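Local coordinates for protein induced by osmotic stress (Scheffersomyces stipitis, PDB 5YWN) that reduces haloketones to alcohols, probably with NADPH as the hydride donor, and belongs to the dihydroflavonol-4-reductase subfamily, at residues K251-R265 with W302-F316. The protein carries 1 engineered substitution. Numbering follows the deposited sequence.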
loop_
_atom_site.group_PDB
_atom_site.type_symbol
_atom_site.label_atom_id
_atom_site.label_comp_id
_atom_site.label_asym_id
_atom_site.label_seq_id
_atom_site.Cartn_x
_atom_site.Cartn_y
_atom_site.Cartn_z
ATOM N N LYS A 251 -1.822 17.383 6.631
ATOM C CA LYS A 251 -0.884 18.072 7.503
ATOM C C LYS A 251 0.198 18.876 6.775
ATOM O O LYS A 251 0.832 18.397 5.904
ATOM C CB LYS A 251 -0.200 17.102 8.464
ATOM C CG LYS A 251 -1.123 16.284 9.313
ATOM C CD LYS A 251 -0.365 15.382 10.237
ATOM C CE LYS A 251 -1.247 14.598 11.181
ATOM N NZ LYS A 251 -1.933 15.394 12.198
ATOM N N ASP A 252 0.424 20.081 7.239
ATOM C CA ASP A 252 1.427 20.942 6.687
ATOM C C ASP A 252 2.817 20.312 6.846
ATOM O O ASP A 252 3.609 20.423 5.998
ATOM C CB ASP A 252 1.409 22.311 7.339
ATOM C CG ASP A 252 0.378 23.266 6.747
ATOM O OD1 ASP A 252 -0.240 23.016 5.709
ATOM O OD2 ASP A 252 0.197 24.298 7.380
ATOM N N GLU A 253 3.028 19.625 7.946
ATOM C CA GLU A 253 4.273 18.982 8.319
ATOM C C GLU A 253 4.694 17.886 7.344
ATOM O O GLU A 253 5.807 17.562 7.269
ATOM C CB GLU A 253 4.151 18.351 9.683
ATOM C CG GLU A 253 3.950 19.256 10.854
ATOM C CD GLU A 253 2.490 19.619 11.173
ATOM O OE1 GLU A 253 1.584 19.354 10.443
ATOM O OE2 GLU A 253 2.273 20.241 12.201
ATOM N N ALA A 254 3.721 17.306 6.675
ATOM C CA ALA A 254 3.908 16.241 5.712
ATOM C C ALA A 254 4.453 16.643 4.348
ATOM O O ALA A 254 4.890 15.824 3.627
ATOM C CB ALA A 254 2.666 15.421 5.561
ATOM N N LYS A 255 4.430 17.916 4.046
ATOM C CA LYS A 255 4.873 18.355 2.762
ATOM C C LYS A 255 6.350 18.058 2.566
ATOM O O LYS A 255 7.149 18.398 3.346
ATOM C CB LYS A 255 4.609 19.833 2.587
ATOM C CG LYS A 255 3.156 20.249 2.440
ATOM C CD LYS A 255 2.910 21.582 3.075
ATOM C CE LYS A 255 2.919 22.710 2.108
ATOM N NZ LYS A 255 2.984 24.070 2.714
ATOM N N GLY A 256 6.641 17.409 1.476
ATOM C CA GLY A 256 7.994 17.064 1.128
ATOM C C GLY A 256 8.622 15.967 1.957
ATOM O O GLY A 256 9.780 15.825 1.948
ATOM N N GLU A 257 7.802 15.209 2.647
ATOM C CA GLU A 257 8.236 14.104 3.465
ATOM C C GLU A 257 7.985 12.718 2.876
ATOM O O GLU A 257 7.062 12.511 2.180
ATOM C CB GLU A 257 7.630 14.173 4.880
ATOM C CG GLU A 257 7.611 15.511 5.557
ATOM C CD GLU A 257 8.830 15.791 6.384
ATOM O OE1 GLU A 257 9.738 15.010 6.350
ATOM O OE2 GLU A 257 8.882 16.810 7.053
ATOM N N ARG A 258 8.860 11.791 3.243
ATOM C CA ARG A 258 8.665 10.384 3.131
ATOM C C ARG A 258 8.281 9.809 4.486
ATOM O O ARG A 258 8.877 10.095 5.494
ATOM C CB ARG A 258 9.878 9.659 2.633
ATOM C CG ARG A 258 10.529 10.130 1.379
ATOM C CD ARG A 258 11.849 9.454 1.228
ATOM N NE ARG A 258 11.816 8.209 0.541
ATOM C CZ ARG A 258 12.740 7.275 0.672
ATOM N NH1 ARG A 258 13.716 7.435 1.503
ATOM N NH2 ARG A 258 12.673 6.199 -0.025
ATOM N N LEU A 259 7.246 9.004 4.472
ATOM C CA LEU A 259 6.750 8.411 5.669
ATOM C C LEU A 259 6.933 6.908 5.705
ATOM O O LEU A 259 6.400 6.218 4.918
ATOM C CB LEU A 259 5.298 8.752 5.815
ATOM C CG LEU A 259 4.965 10.201 5.826
ATOM C CD1 LEU A 259 3.478 10.406 5.869
ATOM C CD2 LEU A 259 5.691 10.832 6.956
ATOM N N LEU A 260 7.727 6.451 6.637
ATOM C CA LEU A 260 8.002 5.047 6.792
ATOM C C LEU A 260 6.944 4.446 7.700
ATOM O O LEU A 260 6.874 4.782 8.823
ATOM C CB LEU A 260 9.370 4.858 7.412
ATOM C CG LEU A 260 9.929 3.516 7.877
ATOM C CD1 LEU A 260 9.971 2.487 6.776
ATOM C CD2 LEU A 260 11.284 3.636 8.534
ATOM N N LEU A 261 6.132 3.573 7.154
ATOM C CA LEU A 261 5.021 2.986 7.872
ATOM C C LEU A 261 5.302 1.546 8.224
ATOM O O LEU A 261 5.078 0.666 7.463
ATOM C CB LEU A 261 3.735 3.124 7.070
ATOM C CG LEU A 261 2.841 4.347 7.208
ATOM C CD1 LEU A 261 1.948 4.237 8.427
ATOM C CD2 LEU A 261 3.678 5.596 7.305
ATOM N N SER A 262 5.846 1.369 9.397
ATOM C CA SER A 262 6.308 0.105 9.903
ATOM C C SER A 262 6.041 -0.066 11.403
ATOM O O SER A 262 6.298 0.800 12.156
ATOM C CB SER A 262 7.808 0.014 9.636
ATOM O OG SER A 262 8.262 -1.230 9.922
ATOM N N ASN A 263 5.528 -1.208 11.795
ATOM C CA ASN A 263 5.227 -1.470 13.150
ATOM C C ASN A 263 6.137 -2.539 13.763
ATOM O O ASN A 263 7.257 -2.279 13.978
ATOM C CB ASN A 263 3.749 -1.748 13.366
ATOM C CG ASN A 263 3.326 -1.637 14.835
ATOM O OD1 ASN A 263 4.079 -1.273 15.669
ATOM N ND2 ASN A 263 2.121 -1.973 15.095
ATOM N N THR A 264 5.641 -3.720 14.007
ATOM C CA THR A 264 6.437 -4.731 14.678
ATOM C C THR A 264 6.790 -5.942 13.789
ATOM O O THR A 264 6.145 -6.224 12.845
ATOM C CB THR A 264 5.776 -5.195 15.994
ATOM O OG1 THR A 264 4.487 -5.700 15.730
ATOM C CG2 THR A 264 5.653 -4.072 16.961
ATOM N N ARG A 265 7.860 -6.607 14.165
ATOM C CA ARG A 265 8.303 -7.855 13.626
ATOM C C ARG A 265 7.447 -9.037 14.007
ATOM O O ARG A 265 6.967 -9.109 15.076
ATOM C CB ARG A 265 9.749 -8.130 14.018
ATOM C CG ARG A 265 10.651 -7.820 12.865
ATOM C CD ARG A 265 12.099 -7.843 13.170
ATOM N NE ARG A 265 12.765 -6.755 12.556
ATOM C CZ ARG A 265 13.067 -6.688 11.289
ATOM N NH1 ARG A 265 12.746 -7.612 10.462
ATOM N NH2 ARG A 265 13.716 -5.658 10.872
ATOM N N TRP A 302 13.881 0.105 13.778
ATOM C CA TRP A 302 13.964 1.056 12.709
ATOM C C TRP A 302 13.630 2.500 13.171
ATOM O O TRP A 302 12.927 2.705 14.118
ATOM C CB TRP A 302 13.107 0.629 11.556
ATOM C CG TRP A 302 13.513 -0.574 10.835
ATOM C CD1 TRP A 302 14.643 -1.295 11.003
ATOM C CD2 TRP A 302 12.794 -1.209 9.806
ATOM N NE1 TRP A 302 14.669 -2.326 10.145
ATOM C CE2 TRP A 302 13.524 -2.303 9.401
ATOM C CE3 TRP A 302 11.590 -0.964 9.190
ATOM C CZ2 TRP A 302 13.103 -3.117 8.391
ATOM C CZ3 TRP A 302 11.175 -1.804 8.221
ATOM C CH2 TRP A 302 11.907 -2.843 7.837
ATOM N N ASN A 303 14.230 3.473 12.521
ATOM C CA ASN A 303 14.024 4.854 12.838
ATOM C C ASN A 303 12.884 5.544 12.086
ATOM O O ASN A 303 13.083 6.220 11.109
ATOM C CB ASN A 303 15.278 5.635 12.654
ATOM C CG ASN A 303 15.118 7.088 13.012
ATOM O OD1 ASN A 303 14.170 7.498 13.600
ATOM N ND2 ASN A 303 16.064 7.835 12.656
ATOM N N ASP A 304 11.709 5.380 12.622
ATOM C CA ASP A 304 10.497 6.002 12.139
ATOM C C ASP A 304 10.024 7.132 13.010
ATOM O O ASP A 304 8.915 7.486 12.944
ATOM C CB ASP A 304 9.383 4.988 11.935
ATOM C CG ASP A 304 8.927 4.344 13.230
ATOM O OD1 ASP A 304 9.564 4.497 14.257
ATOM O OD2 ASP A 304 7.910 3.678 13.196
ATOM N N LYS A 305 10.906 7.702 13.792
ATOM C CA LYS A 305 10.548 8.705 14.777
ATOM C C LYS A 305 9.896 9.918 14.170
ATOM O O LYS A 305 8.908 10.359 14.641
ATOM C CB LYS A 305 11.752 9.106 15.625
ATOM C CG LYS A 305 12.212 7.998 16.555
ATOM C CD LYS A 305 13.268 8.409 17.565
ATOM C CE LYS A 305 14.416 9.219 16.983
ATOM N NZ LYS A 305 15.266 8.535 16.007
ATOM N N LYS A 306 10.423 10.378 13.071
ATOM C CA LYS A 306 9.874 11.500 12.371
ATOM C C LYS A 306 8.442 11.219 11.869
ATOM O O LYS A 306 7.574 11.993 12.042
ATOM C CB LYS A 306 10.781 11.846 11.192
ATOM C CG LYS A 306 10.354 13.067 10.419
ATOM C CD LYS A 306 11.180 13.345 9.198
ATOM C CE LYS A 306 12.491 14.033 9.514
ATOM N NZ LYS A 306 13.013 14.809 8.376
ATOM N N THR A 307 8.255 10.065 11.275
ATOM C CA THR A 307 6.982 9.682 10.749
ATOM C C THR A 307 5.950 9.635 11.873
ATOM O O THR A 307 4.922 10.197 11.746
ATOM C CB THR A 307 7.069 8.353 9.975
ATOM O OG1 THR A 307 7.810 8.536 8.790
ATOM C CG2 THR A 307 5.742 7.803 9.645
ATOM N N LYS A 308 6.284 9.017 12.978
ATOM C CA LYS A 308 5.371 8.892 14.110
ATOM C C LYS A 308 4.968 10.238 14.687
ATOM O O LYS A 308 3.835 10.445 14.976
ATOM C CB LYS A 308 5.951 8.015 15.209
ATOM C CG LYS A 308 6.047 6.558 14.909
ATOM C CD LYS A 308 4.760 6.006 14.415
ATOM C CE LYS A 308 3.827 5.651 15.564
ATOM N NZ LYS A 308 4.493 4.647 16.410
ATOM N N LYS A 309 5.919 11.145 14.804
ATOM C CA LYS A 309 5.660 12.507 15.217
ATOM C C LYS A 309 4.739 13.247 14.251
ATOM O O LYS A 309 3.878 13.897 14.668
ATOM C CB LYS A 309 6.953 13.270 15.355
ATOM C CG LYS A 309 6.827 14.722 15.765
ATOM C CD LYS A 309 6.440 14.858 17.196
ATOM C CE LYS A 309 6.972 16.124 17.828
ATOM N NZ LYS A 309 6.561 16.171 19.223
ATOM N N ILE A 310 4.965 13.122 12.973
ATOM C CA ILE A 310 4.106 13.713 12.014
ATOM C C ILE A 310 2.692 13.114 12.039
ATOM O O ILE A 310 1.753 13.819 12.050
ATOM C CB ILE A 310 4.710 13.638 10.608
ATOM C CG1 ILE A 310 5.911 14.546 10.483
ATOM C CG2 ILE A 310 3.711 14.054 9.546
ATOM C CD1 ILE A 310 6.691 14.279 9.277
ATOM N N LEU A 311 2.599 11.806 12.041
ATOM C CA LEU A 311 1.316 11.149 12.080
ATOM C C LEU A 311 0.503 11.397 13.347
ATOM O O LEU A 311 -0.632 11.658 13.272
ATOM C CB LEU A 311 1.432 9.659 11.814
ATOM C CG LEU A 311 1.911 9.154 10.463
ATOM C CD1 LEU A 311 1.973 7.663 10.525
ATOM C CD2 LEU A 311 1.026 9.650 9.360
ATOM N N GLY A 312 1.139 11.296 14.489
ATOM C CA GLY A 312 0.510 11.576 15.755
ATOM C C GLY A 312 -0.611 10.639 16.206
ATOM O O GLY A 312 -1.423 11.028 16.958
ATOM N N PHE A 313 -0.617 9.415 15.729
ATOM C CA PHE A 313 -1.497 8.395 16.233
ATOM C C PHE A 313 -0.779 7.091 16.494
ATOM O O PHE A 313 0.258 6.875 16.012
ATOM C CB PHE A 313 -2.724 8.193 15.354
ATOM C CG PHE A 313 -2.409 7.775 13.962
ATOM C CD1 PHE A 313 -2.216 6.466 13.658
ATOM C CD2 PHE A 313 -2.327 8.703 12.968
ATOM C CE1 PHE A 313 -1.912 6.083 12.390
ATOM C CE2 PHE A 313 -2.033 8.333 11.697
ATOM C CZ PHE A 313 -1.830 7.022 11.398
ATOM N N GLU A 314 -1.374 6.250 17.300
ATOM C CA GLU A 314 -0.873 4.949 17.627
ATOM C C GLU A 314 -1.370 3.880 16.641
ATOM O O GLU A 314 -2.465 3.961 16.153
ATOM C CB GLU A 314 -1.257 4.572 19.045
ATOM C CG GLU A 314 -0.530 5.325 20.125
ATOM C CD GLU A 314 0.966 5.204 20.078
ATOM O OE1 GLU A 314 1.526 4.192 19.666
ATOM O OE2 GLU A 314 1.587 6.162 20.487
ATOM N N TYR A 315 -0.523 2.923 16.347
ATOM C CA TYR A 315 -0.821 1.859 15.420
ATOM C C TYR A 315 -1.629 0.704 16.023
ATOM O O TYR A 315 -1.568 0.470 17.146
ATOM C CB TYR A 315 0.480 1.325 14.819
ATOM C CG TYR A 315 1.317 2.267 13.970
ATOM C CD1 TYR A 315 0.747 3.254 13.182
ATOM C CD2 TYR A 315 2.680 2.135 13.932
ATOM C CE1 TYR A 315 1.520 4.082 12.410
ATOM C CE2 TYR A 315 3.460 2.957 13.179
ATOM C CZ TYR A 315 2.899 3.917 12.407
ATOM O OH TYR A 315 3.698 4.704 11.687
ATOM N N PHE A 316 -2.375 0.006 15.198
ATOM C CA PHE A 316 -3.002 -1.224 15.533
ATOM C C PHE A 316 -1.888 -2.224 15.830
ATOM O O PHE A 316 -0.931 -2.282 15.150
ATOM C CB PHE A 316 -3.828 -1.724 14.360
ATOM C CG PHE A 316 -5.171 -1.087 14.219
ATOM C CD1 PHE A 316 -6.232 -1.556 14.911
ATOM C CD2 PHE A 316 -5.353 -0.024 13.407
ATOM C CE1 PHE A 316 -7.479 -0.995 14.780
ATOM C CE2 PHE A 316 -6.583 0.553 13.271
ATOM C CZ PHE A 316 -7.654 0.060 13.951
HETATM O O HOH W 1 11.072 16.802 8.768
HETATM O O HOH W 2 6.042 3.808 11.231
HETATM O O HOH W 3 0.865 -1.055 17.699
HETATM O O HOH W 4 16.015 -5.040 9.066
#
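T307 lays its side chain against the backbone of L259 and L260, and both branches are used. OG1 accepts a bent hydrogen bond from L260 N (3.0 Å, 145° at the hydrogen) and is also hydrogen-bonded to E144 OE2, while CG2, anti to the helix backbone N (OG1 at chi1 -69°), meets L261 CD2 at 3.8 Å. A small β-branched residue that is polar on one arm and apolar on the other suits a helix lying this close to an edge strand. One turn on, I310 spreads over A254, L259 and the carbon chain of E257; its long apolar arm brings CD1 3.9 Å from E257 CD. L261 and L311, apolar tips in a buried place, meet tip to tip through their CD1 methyls, and L261 CD1 lies 4.0 Å from Y315 CE1, these side chains crossing at about a right angle. A water ties the strand end (L260 O, S262 N) to D304 OD2 just before the helix and Y315 OH after it. Farther out, a second water bridges E257 OE2 and K306 NZ, supplementing a long salt bridge.

W302, a broad ring with one N-H at its edge, sets CE3 3.4 Å from S262 OG; its NE1 and, weakly, R265 NH2 donate to one water. With an alanine in place of W302, S262 and R265 would probably lose the flat surface beside them, and that water its indole donor.

Strand 258-261 is the outermost strand of the parallel Rossmann-type sheet, hydrogen-bonded to strand 186-192; helix 305-311 crosses it at 98°, with L311 and Y315 also packing on helix 238-250.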